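Local coordinates for 23S rRNA (guanine(2535)-N(1))-methyltransferase (Streptomyces viridochromogenes, PDB 1O9G), which methylates guanine-2535 of 23S ribosomal RNA at N1, using S-adenosyl-L-methionine as methyl donor, and thereby confers resistance to the orthosomycin antibiotic avilamycin, at residues 4-9 against 40-45; 44-49 against 226-231; 13-18 against 131-136; 20-25 against 62-67. The protein carries 3 engineered substitutions. One frame throughout, in Å; residues are numbered along the deposited sequence.

Contact 1: 4-9 against 40-45; sequences YRHAVE and FQRALA
His6 lays one face of its imidazole over the CB of Gln41, a CH-pi contact that fastens the N-terminal loop to helix 33-45 of the Rossmann-like methyltransferase fold. Gln41 CB stands 3.9 Å from the ring centroid and 24° off the ring normal. The two side chains slide past one another in opposite directions, which brings Gln41 OE1 to 3.5 Å from His6 CB. On the far end of the amide, Gln41 NE2 donates a hydrogen bond to a water 2.7 Å away, and that water donates in turn to His6 O; Thr37 OG1 is a further polar partner of NE2.

Beside the His6-Gln41 pair, Arg5 and Arg42 cross at about a right angle. The Arg5 chain, bent at chi3 (-64°), brings its guanidinium over a face of that of Arg42, the planes 32° apart. The closeness of the two cations is probably eased by two acids: Glu228 OE2 receives NH1 of both arginines, and Glu38 takes Arg42 NE while also accepting from the backbone N atoms of Arg5, His6 and Ala7. The loop is therefore held through backbone and side chain alike. Where the cations come closest, Arg5 NH2 is 3.4 Å from Arg42 NH1.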
# COMPACT_ATOMS: atom_id res chain seq x y z
N TYR A 4 -9.83 9.82 -13.35
CA TYR A 4 -10.09 8.49 -12.81
C TYR A 4 -10.69 7.59 -13.88
O TYR A 4 -11.76 7.87 -14.40
CB TYR A 4 -11.02 8.57 -11.60
CG TYR A 4 -10.41 9.25 -10.40
CD1 TYR A 4 -9.53 8.57 -9.56
CD2 TYR A 4 -10.72 10.57 -10.09
CE1 TYR A 4 -8.98 9.18 -8.46
CE2 TYR A 4 -10.16 11.19 -8.99
CZ TYR A 4 -9.29 10.48 -8.17
OH TYR A 4 -8.73 11.08 -7.07
N ARG A 5 -9.97 6.52 -14.21
CA ARG A 5 -10.37 5.52 -15.18
C ARG A 5 -11.18 4.39 -14.54
O ARG A 5 -12.04 3.79 -15.18
CB ARG A 5 -9.12 4.96 -15.86
CG ARG A 5 -9.36 4.28 -17.17
CD ARG A 5 -8.11 3.72 -17.80
NE ARG A 5 -7.16 4.78 -18.13
CZ ARG A 5 -5.85 4.74 -17.90
NH1 ARG A 5 -5.28 3.67 -17.35
NH2 ARG A 5 -5.09 5.77 -18.24
N HIS A 6 -10.89 4.10 -13.28
CA HIS A 6 -11.43 2.93 -12.58
C HIS A 6 -12.31 3.34 -11.43
O HIS A 6 -13.41 2.82 -11.27
CB HIS A 6 -10.28 2.06 -12.06
CG HIS A 6 -9.49 1.44 -13.15
ND1 HIS A 6 -8.35 2.02 -13.66
CD2 HIS A 6 -9.69 0.30 -13.85
CE1 HIS A 6 -7.89 1.27 -14.64
NE2 HIS A 6 -8.67 0.21 -14.78
N ALA A 7 -11.80 4.25 -10.61
CA ALA A 7 -12.54 4.86 -9.53
C ALA A 7 -13.32 6.05 -10.09
O ALA A 7 -13.07 7.19 -9.71
CB ALA A 7 -11.57 5.29 -8.40
N VAL A 8 -14.27 5.76 -10.99
CA VAL A 8 -14.95 6.77 -11.81
C VAL A 8 -16.00 7.54 -11.00
O VAL A 8 -16.15 8.75 -11.17
CB VAL A 8 -15.64 6.11 -13.04
CG1 VAL A 8 -16.48 7.13 -13.82
CG2 VAL A 8 -14.59 5.47 -13.94
N GLU A 9 -16.74 6.84 -10.15
CA GLU A 9 -17.69 7.48 -9.25
C GLU A 9 -17.11 7.51 -7.84
O GLU A 9 -16.58 6.50 -7.37
CB GLU A 9 -19.03 6.75 -9.28
CG GLU A 9 -19.82 7.00 -10.56
CD GLU A 9 -20.29 5.72 -11.23
OE1 GLU A 9 -21.13 5.01 -10.63
OE2 GLU A 9 -19.84 5.43 -12.35
N PHE A 40 -3.94 1.08 -7.92
CA PHE A 40 -3.89 -0.38 -7.85
C PHE A 40 -4.58 -1.01 -9.06
O PHE A 40 -4.06 -1.96 -9.67
CB PHE A 40 -4.51 -0.89 -6.53
CG PHE A 40 -4.50 -2.37 -6.39
CD1 PHE A 40 -3.31 -3.04 -6.23
CD2 PHE A 40 -5.68 -3.10 -6.46
CE1 PHE A 40 -3.29 -4.40 -6.10
CE2 PHE A 40 -5.67 -4.46 -6.32
CZ PHE A 40 -4.48 -5.12 -6.15
N GLN A 41 -5.74 -0.49 -9.43
CA GLN A 41 -6.48 -1.01 -10.59
C GLN A 41 -5.73 -0.76 -11.90
O GLN A 41 -5.75 -1.61 -12.78
CB GLN A 41 -7.91 -0.48 -10.61
CG GLN A 41 -8.74 -1.01 -9.45
CD GLN A 41 -10.18 -0.61 -9.54
OE1 GLN A 41 -10.86 -1.00 -10.49
NE2 GLN A 41 -10.63 0.22 -8.61
N ARG A 42 -5.03 0.37 -12.01
CA ARG A 42 -4.19 0.61 -13.17
C ARG A 42 -3.05 -0.41 -13.25
O ARG A 42 -2.68 -0.87 -14.33
CB ARG A 42 -3.61 2.04 -13.19
CG ARG A 42 -4.65 3.09 -13.54
CD ARG A 42 -4.13 4.51 -13.44
NE ARG A 42 -5.13 5.52 -13.77
CZ ARG A 42 -4.93 6.55 -14.58
NH1 ARG A 42 -3.79 6.70 -15.24
NH2 ARG A 42 -5.90 7.43 -14.75
N ALA A 43 -2.47 -0.76 -12.12
CA ALA A 43 -1.42 -1.75 -12.10
C ALA A 43 -1.96 -3.12 -12.52
O ALA A 43 -1.34 -3.83 -13.31
CB ALA A 43 -0.78 -1.81 -10.74
N LEU A 44 -3.10 -3.51 -11.96
CA LEU A 44 -3.69 -4.80 -12.32
C LEU A 44 -3.94 -4.86 -13.83
O LEU A 44 -3.80 -5.93 -14.42
CB LEU A 44 -5.03 -5.01 -11.61
CG LEU A 44 -5.02 -5.26 -10.10
CD1 LEU A 44 -6.47 -5.48 -9.63
CD2 LEU A 44 -4.15 -6.42 -9.76
N ALA A 45 -4.30 -3.73 -14.45
CA ALA A 45 -4.60 -3.72 -15.88
C ALA A 45 -3.37 -3.95 -16.72
O ALA A 45 -3.48 -4.26 -17.89
CB ALA A 45 -5.27 -2.41 -16.28
O HOH W 1 -13.24 0.42 -9.21

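Contact 2: 44-49 against 226-231; sequences LARLPG and ALERLK
Arg46 grips Glu228 side-on, with two nitrogens directed at a single carboxylate oxygen. Arg46 NE donates to Glu228 OE1 at 2.9 Å, and Arg46 NH2 reaches the same Glu228 OE1 at 3.1 Å, the second bond being the more bent of the two. The acceptor lies almost exactly in the guanidinium plane, but the carboxylate is turned well out of it, the planes 64° apart. NE meets the anti lone pair of OE1, while NH2 comes from above the carboxylate plane.

The other oxygen has partners of its own: with Arg5 and Arg42 at OE2, three arginines share one acid, and this would be expected to favour its charged form. A bend at chi2 of Arg46 (-100°) carries the guanidinium over to the strand, where one face rests against Leu227 O; Arg46 NH2 is 3.4 Å from that oxygen, at an angle too poor for a bond. Arg46 CD packs loosely on Leu227 CB, and the carbonyl O of Arg46 accepts from Arg241 NH2.

This surface contact joins the turn that leaves helix 33-45 to strand 228-232, an outermost strand of the sheet. Leu227 and Glu228 pair through their backbones with Met239 of the antiparallel strand 235-241, on which the Arg46 side chain also rests.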
# COMPACT_ATOMS: atom_id res chain seq x y z
N LEU A 44 -3.10 -3.51 -11.96
CA LEU A 44 -3.69 -4.80 -12.32
C LEU A 44 -3.94 -4.86 -13.83
O LEU A 44 -3.80 -5.93 -14.42
CB LEU A 44 -5.03 -5.01 -11.61
CG LEU A 44 -5.02 -5.26 -10.10
CD1 LEU A 44 -6.47 -5.48 -9.63
CD2 LEU A 44 -4.15 -6.42 -9.76
N ALA A 45 -4.30 -3.73 -14.45
CA ALA A 45 -4.60 -3.72 -15.88
C ALA A 45 -3.37 -3.95 -16.72
O ALA A 45 -3.48 -4.26 -17.89
CB ALA A 45 -5.27 -2.41 -16.28
N ARG A 46 -2.19 -3.77 -16.14
CA ARG A 46 -0.92 -3.99 -16.85
C ARG A 46 -0.27 -5.37 -16.60
O ARG A 46 0.79 -5.68 -17.13
CB ARG A 46 0.06 -2.87 -16.50
CG ARG A 46 -0.43 -1.50 -16.83
CD ARG A 46 0.14 -1.00 -18.10
NE ARG A 46 -0.34 0.32 -18.51
CZ ARG A 46 -0.29 0.76 -19.74
NH1 ARG A 46 0.24 -0.00 -20.69
NH2 ARG A 46 -0.75 1.97 -20.05
N LEU A 47 -0.93 -6.20 -15.81
CA LEU A 47 -0.45 -7.57 -15.63
C LEU A 47 -0.90 -8.45 -16.78
O LEU A 47 -1.93 -8.18 -17.37
CB LEU A 47 -0.99 -8.14 -14.34
CG LEU A 47 -0.48 -7.50 -13.05
CD1 LEU A 47 -1.27 -8.04 -11.89
CD2 LEU A 47 0.98 -7.77 -12.80
N PRO A 48 -0.12 -9.49 -17.10
CA PRO A 48 -0.51 -10.43 -18.17
C PRO A 48 -1.88 -11.09 -17.98
O PRO A 48 -2.64 -11.25 -18.95
CB PRO A 48 0.60 -11.50 -18.13
CG PRO A 48 1.73 -10.89 -17.37
CD PRO A 48 1.20 -9.80 -16.54
N GLY A 49 -2.19 -11.46 -16.75
CA GLY A 49 -3.43 -12.18 -16.44
C GLY A 49 -4.13 -11.66 -15.21
O GLY A 49 -3.62 -10.77 -14.55
N ALA A 226 8.44 4.41 -18.78
CA ALA A 226 7.25 4.33 -17.95
C ALA A 226 6.14 3.59 -18.70
O ALA A 226 5.84 3.92 -19.85
CB ALA A 226 6.77 5.74 -17.61
N LEU A 227 5.53 2.60 -18.06
CA LEU A 227 4.32 2.00 -18.62
C LEU A 227 3.20 3.03 -18.68
O LEU A 227 2.46 3.08 -19.64
CB LEU A 227 3.83 0.80 -17.80
CG LEU A 227 4.73 -0.41 -17.63
CD1 LEU A 227 4.12 -1.35 -16.61
CD2 LEU A 227 4.95 -1.11 -18.94
N GLU A 228 3.09 3.82 -17.61
CA GLU A 228 1.96 4.72 -17.37
C GLU A 228 2.29 5.74 -16.26
O GLU A 228 3.06 5.45 -15.33
CB GLU A 228 0.74 3.90 -16.94
CG GLU A 228 -0.59 4.59 -17.16
CD GLU A 228 -1.78 3.71 -16.83
OE1 GLU A 228 -1.81 2.52 -17.21
OE2 GLU A 228 -2.72 4.21 -16.20
N ARG A 229 1.70 6.93 -16.38
CA ARG A 229 1.78 7.99 -15.40
C ARG A 229 0.40 8.56 -15.11
O ARG A 229 -0.49 8.49 -15.94
CB ARG A 229 2.65 9.12 -15.92
CG ARG A 229 4.10 8.83 -15.95
CD ARG A 229 4.87 9.99 -16.52
NE ARG A 229 6.28 9.68 -16.67
CZ ARG A 229 7.16 9.67 -15.68
NH1 ARG A 229 6.79 9.96 -14.44
NH2 ARG A 229 8.42 9.38 -15.93
N LEU A 230 0.21 9.07 -13.90
CA LEU A 230 -0.95 9.87 -13.58
C LEU A 230 -0.61 11.03 -12.64
O LEU A 230 0.40 11.02 -11.94
CB LEU A 230 -2.12 9.01 -13.07
CG LEU A 230 -2.07 8.45 -11.65
CD1 LEU A 230 -2.07 9.54 -10.57
CD2 LEU A 230 -3.26 7.53 -11.40
N LYS A 231 -1.46 12.06 -12.69
CA LYS A 231 -1.40 13.24 -11.83
C LYS A 231 -2.79 13.49 -11.30
O LYS A 231 -3.72 13.72 -12.09
CB LYS A 231 -0.95 14.45 -12.64
CG LYS A 231 0.44 14.33 -13.24
CD LYS A 231 0.70 15.42 -14.28
CE LYS A 231 0.90 16.79 -13.62
NZ LYS A 231 0.76 17.93 -14.58

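Contact 3: 13-18 against 131-136; sequences SSDLAC and ARRLRE
Asp15 and Arg133 approach at about a right angle, yet their flat ends turn nearly into one plane, carboxylate and guanidinium only 24° apart. The outcome is a two-pronged, side-on salt bridge that pins the N-terminal loop to helix 122-140. Arg133 NH2 donates to Asp15 OD1 at 2.9 Å with an N-H...O angle of 170°, and Arg133 NE reaches Asp15 OD2 at the same 2.9 Å and just as straight. Both oxygens are met on their syn sides, somewhat out of the carboxylate plane. The bend of Arg133 at chi3 (-70°) turns its NE edge to the acid, and Arg137 NH2 adds a second cation at OD2.

Next to the polar pair, Leu134 lays its CD1 against the backbone oxygen of Asp15, with Leu134 CD1 3.5 Å from Asp15 O. Its other methyl makes the apolar contact: Leu134 CD2 meets Leu16 CD2 at 3.7 Å as the two leucines cross obliquely. Ion pair and leucines thus come from adjoining positions of each segment.

Leu16 also leans on Leu71 and Leu72 of helix 64-72, which places the loop between that helix and helix 122-140. Farther round helix 122-140, Arg135 forms a salt bridge with Glu109 of helix 102-119.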
# COMPACT_ATOMS: atom_id res chain seq x y z
N SER A 13 -16.12 5.59 0.97
CA SER A 13 -14.92 4.97 1.54
C SER A 13 -14.75 5.29 3.02
O SER A 13 -13.64 5.22 3.56
CB SER A 13 -13.67 5.41 0.76
OG SER A 13 -13.22 6.68 1.19
N SER A 14 -15.86 5.64 3.68
CA SER A 14 -15.82 6.17 5.03
C SER A 14 -15.35 5.10 6.04
O SER A 14 -14.65 5.42 6.98
CB SER A 14 -17.17 6.82 5.41
OG SER A 14 -18.23 5.89 5.56
N ASP A 15 -15.69 3.84 5.81
CA ASP A 15 -15.30 2.80 6.76
C ASP A 15 -13.79 2.59 6.79
O ASP A 15 -13.27 2.12 7.79
CB ASP A 15 -15.93 1.45 6.43
CG ASP A 15 -17.42 1.43 6.64
OD1 ASP A 15 -17.98 2.41 7.18
OD2 ASP A 15 -18.11 0.46 6.26
N LEU A 16 -13.10 2.93 5.70
CA LEU A 16 -11.65 2.80 5.59
C LEU A 16 -10.89 4.08 5.96
O LEU A 16 -9.68 4.13 5.85
CB LEU A 16 -11.25 2.30 4.18
CG LEU A 16 -11.67 0.86 3.88
CD1 LEU A 16 -11.55 0.61 2.36
CD2 LEU A 16 -10.89 -0.13 4.69
N ALA A 17 -11.59 5.09 6.44
CA ALA A 17 -10.97 6.36 6.77
C ALA A 17 -9.93 6.17 7.87
O ALA A 17 -10.10 5.43 8.81
CB ALA A 17 -12.01 7.37 7.23
N CYS A 18 -8.84 6.90 7.76
CA CYS A 18 -7.81 6.77 8.75
C CYS A 18 -8.29 7.30 10.12
O CYS A 18 -8.89 8.37 10.21
CB CYS A 18 -6.59 7.50 8.25
SG CYS A 18 -5.08 7.12 9.14
N ALA A 131 -16.09 -1.29 11.70
CA ALA A 131 -15.25 -2.50 11.85
C ALA A 131 -16.07 -3.75 11.59
O ALA A 131 -15.57 -4.68 10.97
CB ALA A 131 -14.63 -2.56 13.24
N ARG A 132 -17.33 -3.76 12.05
CA ARG A 132 -18.24 -4.87 11.79
C ARG A 132 -18.47 -5.01 10.29
O ARG A 132 -18.38 -6.12 9.77
CB ARG A 132 -19.58 -4.66 12.50
CG ARG A 132 -20.65 -5.65 12.08
CD ARG A 132 -22.02 -5.36 12.68
NE ARG A 132 -22.54 -4.03 12.32
CZ ARG A 132 -23.02 -3.70 11.11
NH1 ARG A 132 -23.03 -4.59 10.11
NH2 ARG A 132 -23.49 -2.48 10.88
N ARG A 133 -18.75 -3.92 9.59
CA ARG A 133 -18.99 -3.98 8.15
C ARG A 133 -17.75 -4.46 7.38
O ARG A 133 -17.86 -5.30 6.46
CB ARG A 133 -19.47 -2.66 7.58
CG ARG A 133 -20.88 -2.25 7.99
CD ARG A 133 -21.37 -1.06 7.22
NE ARG A 133 -20.65 0.14 7.62
CZ ARG A 133 -21.04 0.99 8.57
NH1 ARG A 133 -22.18 0.83 9.23
NH2 ARG A 133 -20.28 2.03 8.87
N LEU A 134 -16.59 -3.98 7.78
CA LEU A 134 -15.35 -4.40 7.13
C LEU A 134 -15.13 -5.89 7.34
O LEU A 134 -14.65 -6.57 6.43
CB LEU A 134 -14.13 -3.57 7.62
CG LEU A 134 -14.09 -2.12 7.18
CD1 LEU A 134 -12.96 -1.41 7.93
CD2 LEU A 134 -13.91 -2.02 5.68
N ARG A 135 -15.39 -6.39 8.54
CA ARG A 135 -15.28 -7.82 8.83
C ARG A 135 -16.23 -8.65 7.98
O ARG A 135 -15.84 -9.68 7.46
CB ARG A 135 -15.49 -8.14 10.30
CG ARG A 135 -15.39 -9.61 10.65
CD ARG A 135 -15.51 -9.96 12.12
NE ARG A 135 -16.49 -9.15 12.82
CZ ARG A 135 -17.80 -9.26 12.73
NH1 ARG A 135 -18.35 -10.22 11.99
NH2 ARG A 135 -18.57 -8.43 13.42
N GLU A 136 -17.47 -8.20 7.85
CA GLU A 136 -18.45 -8.91 7.04
C GLU A 136 -18.01 -8.98 5.57
O GLU A 136 -18.13 -10.04 4.95
CB GLU A 136 -19.85 -8.31 7.20
CG GLU A 136 -20.38 -8.44 8.62
CD GLU A 136 -21.65 -7.64 8.89
OE1 GLU A 136 -21.98 -6.72 8.10
OE2 GLU A 136 -22.30 -7.94 9.92

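Contact 4: 20-25 against 62-67; sequences VVLHSA and SGYLLT
Leu22 drives its side chain against Tyr64 and Thr67 at the start of helix 64-72, and here the contact is tight. Its CD2 lies 3.7 Å from Tyr64 CE1 and 3.8 Å from Thr67 CG2, so one methyl touches both Tyr64 and Thr67, while Leu22 CB also lies near Tyr64 CD1 and CE1. Leucine and tyrosine cross at about a right angle. With CG opposite the backbone N (chi1 172°), Tyr64 swings its ring toward the loop, where its OH bonds to Leu16 O.

The other end of the contact is looser and wet. His23 O accepts a hydrogen bond from a water at 2.8 Å, and this water is also hydrogen-bonded to Ser62 OG at 2.9 Å, bridging a gap that no direct polar bond spans. Ser62 OG accepts from Tyr64 N as well, closing an ST turn just ahead of the helix. Gly63, with positive phi (77°), takes the N-cap position, and its O is gripped from opposite faces by Thr67 N and Thr67 OG1. The hydroxyl bond, Thr67 OG1 to Gly63 O, measures 2.8 Å.

The turn leading from strand 53-57 into helix 64-72 corresponds to the glycine-rich loop after the first strand of Rossmann-like methyltransferases, which in relatives helps form the S-adenosyl-L-methionine pocket and probably does so here.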
# COMPACT_ATOMS: atom_id res chain seq x y z
N VAL A 20 -10.55 5.70 12.10
CA VAL A 20 -11.86 5.15 12.43
C VAL A 20 -11.63 3.70 12.83
O VAL A 20 -11.58 3.39 14.02
CB VAL A 20 -12.86 5.33 11.25
CG1 VAL A 20 -14.22 4.66 11.54
CG2 VAL A 20 -13.02 6.80 10.93
N VAL A 21 -11.38 2.82 11.86
CA VAL A 21 -10.98 1.44 12.15
C VAL A 21 -9.45 1.31 11.98
O VAL A 21 -8.71 0.90 12.89
CB VAL A 21 -11.73 0.44 11.26
CG1 VAL A 21 -11.33 -1.03 11.62
CG2 VAL A 21 -13.25 0.65 11.40
N LEU A 22 -8.99 1.63 10.78
CA LEU A 22 -7.57 1.70 10.48
C LEU A 22 -6.92 2.78 11.33
O LEU A 22 -7.55 3.77 11.73
CB LEU A 22 -7.34 1.88 8.98
CG LEU A 22 -7.54 0.63 8.15
CD1 LEU A 22 -8.94 0.04 8.17
CD2 LEU A 22 -7.09 0.83 6.67
N HIS A 23 -5.65 2.57 11.59
CA HIS A 23 -4.90 3.34 12.58
C HIS A 23 -4.13 4.48 11.97
O HIS A 23 -3.49 4.31 10.93
CB HIS A 23 -3.93 2.42 13.30
CG HIS A 23 -4.61 1.39 14.14
ND1 HIS A 23 -4.79 0.08 13.75
CD2 HIS A 23 -5.18 1.50 15.35
CE1 HIS A 23 -5.42 -0.57 14.71
NE2 HIS A 23 -5.66 0.26 15.69
N SER A 24 -4.25 5.64 12.64
CA SER A 24 -3.58 6.89 12.28
C SER A 24 -2.31 7.07 13.10
O SER A 24 -2.18 6.53 14.19
CB SER A 24 -4.53 8.09 12.49
OG SER A 24 -5.02 8.13 13.82
N ALA A 25 -1.41 7.90 12.59
CA ALA A 25 -0.18 8.26 13.25
C ALA A 25 0.10 9.75 13.01
O ALA A 25 -0.18 10.26 11.95
CB ALA A 25 0.94 7.45 12.65
N SER A 62 3.19 3.51 7.95
CA SER A 62 2.17 3.13 8.92
C SER A 62 1.35 1.92 8.51
O SER A 62 0.53 1.43 9.28
CB SER A 62 1.19 4.29 9.11
OG SER A 62 0.35 4.46 7.97
N GLY A 63 1.51 1.46 7.26
CA GLY A 63 0.75 0.34 6.75
C GLY A 63 -0.68 0.66 6.38
O GLY A 63 -1.42 -0.26 5.98
N TYR A 64 -1.08 1.92 6.47
CA TYR A 64 -2.45 2.29 6.17
C TYR A 64 -2.74 1.98 4.71
O TYR A 64 -3.80 1.43 4.38
CB TYR A 64 -2.65 3.79 6.47
CG TYR A 64 -3.98 4.28 6.01
CD1 TYR A 64 -5.12 4.07 6.78
CD2 TYR A 64 -4.11 4.95 4.81
CE1 TYR A 64 -6.37 4.48 6.34
CE2 TYR A 64 -5.36 5.39 4.36
CZ TYR A 64 -6.48 5.16 5.13
OH TYR A 64 -7.72 5.56 4.70
N LEU A 65 -1.85 2.38 3.80
CA LEU A 65 -2.07 2.20 2.39
C LEU A 65 -2.27 0.72 2.02
O LEU A 65 -3.22 0.35 1.33
CB LEU A 65 -0.95 2.85 1.57
CG LEU A 65 -0.97 2.66 0.05
CD1 LEU A 65 -2.31 3.09 -0.58
CD2 LEU A 65 0.20 3.45 -0.56
N LEU A 66 -1.37 -0.12 2.47
CA LEU A 66 -1.44 -1.53 2.16
C LEU A 66 -2.68 -2.16 2.75
O LEU A 66 -3.28 -3.01 2.12
CB LEU A 66 -0.16 -2.24 2.63
CG LEU A 66 -0.06 -3.72 2.27
CD1 LEU A 66 0.00 -3.91 0.76
CD2 LEU A 66 1.14 -4.32 2.91
N THR A 67 -3.07 -1.70 3.92
CA THR A 67 -4.23 -2.29 4.59
C THR A 67 -5.53 -1.88 3.88
O THR A 67 -6.43 -2.72 3.70
CB THR A 67 -4.26 -1.90 6.07
OG1 THR A 67 -3.07 -2.40 6.72
CG2 THR A 67 -5.42 -2.54 6.77
O HOH W 2 -1.84 5.82 9.19

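From the N terminus, residues 4-9 close a loop of 30 residues onto helix 33-45 in contact 1. The chain between them supplies the first segments of contacts 3 and 4, so contact 1 crosses both. Contact 4 folds 20-25 onto the start of helix 64-72 and is nested within the longer loop that contact 3 closes on helix 122-140; the two touch through Leu16 and Tyr64. Contact 2 starts where contact 1 ends, sharing Leu44 and Ala45, runs to strand 228-232 and crosses contacts 3 and 4. Contacts 1 and 2 tie the N-terminal loop and helix 33-45 to edge strand 228-232; contacts 3 and 4 tie the following loop to helices 122-140 and 64-72.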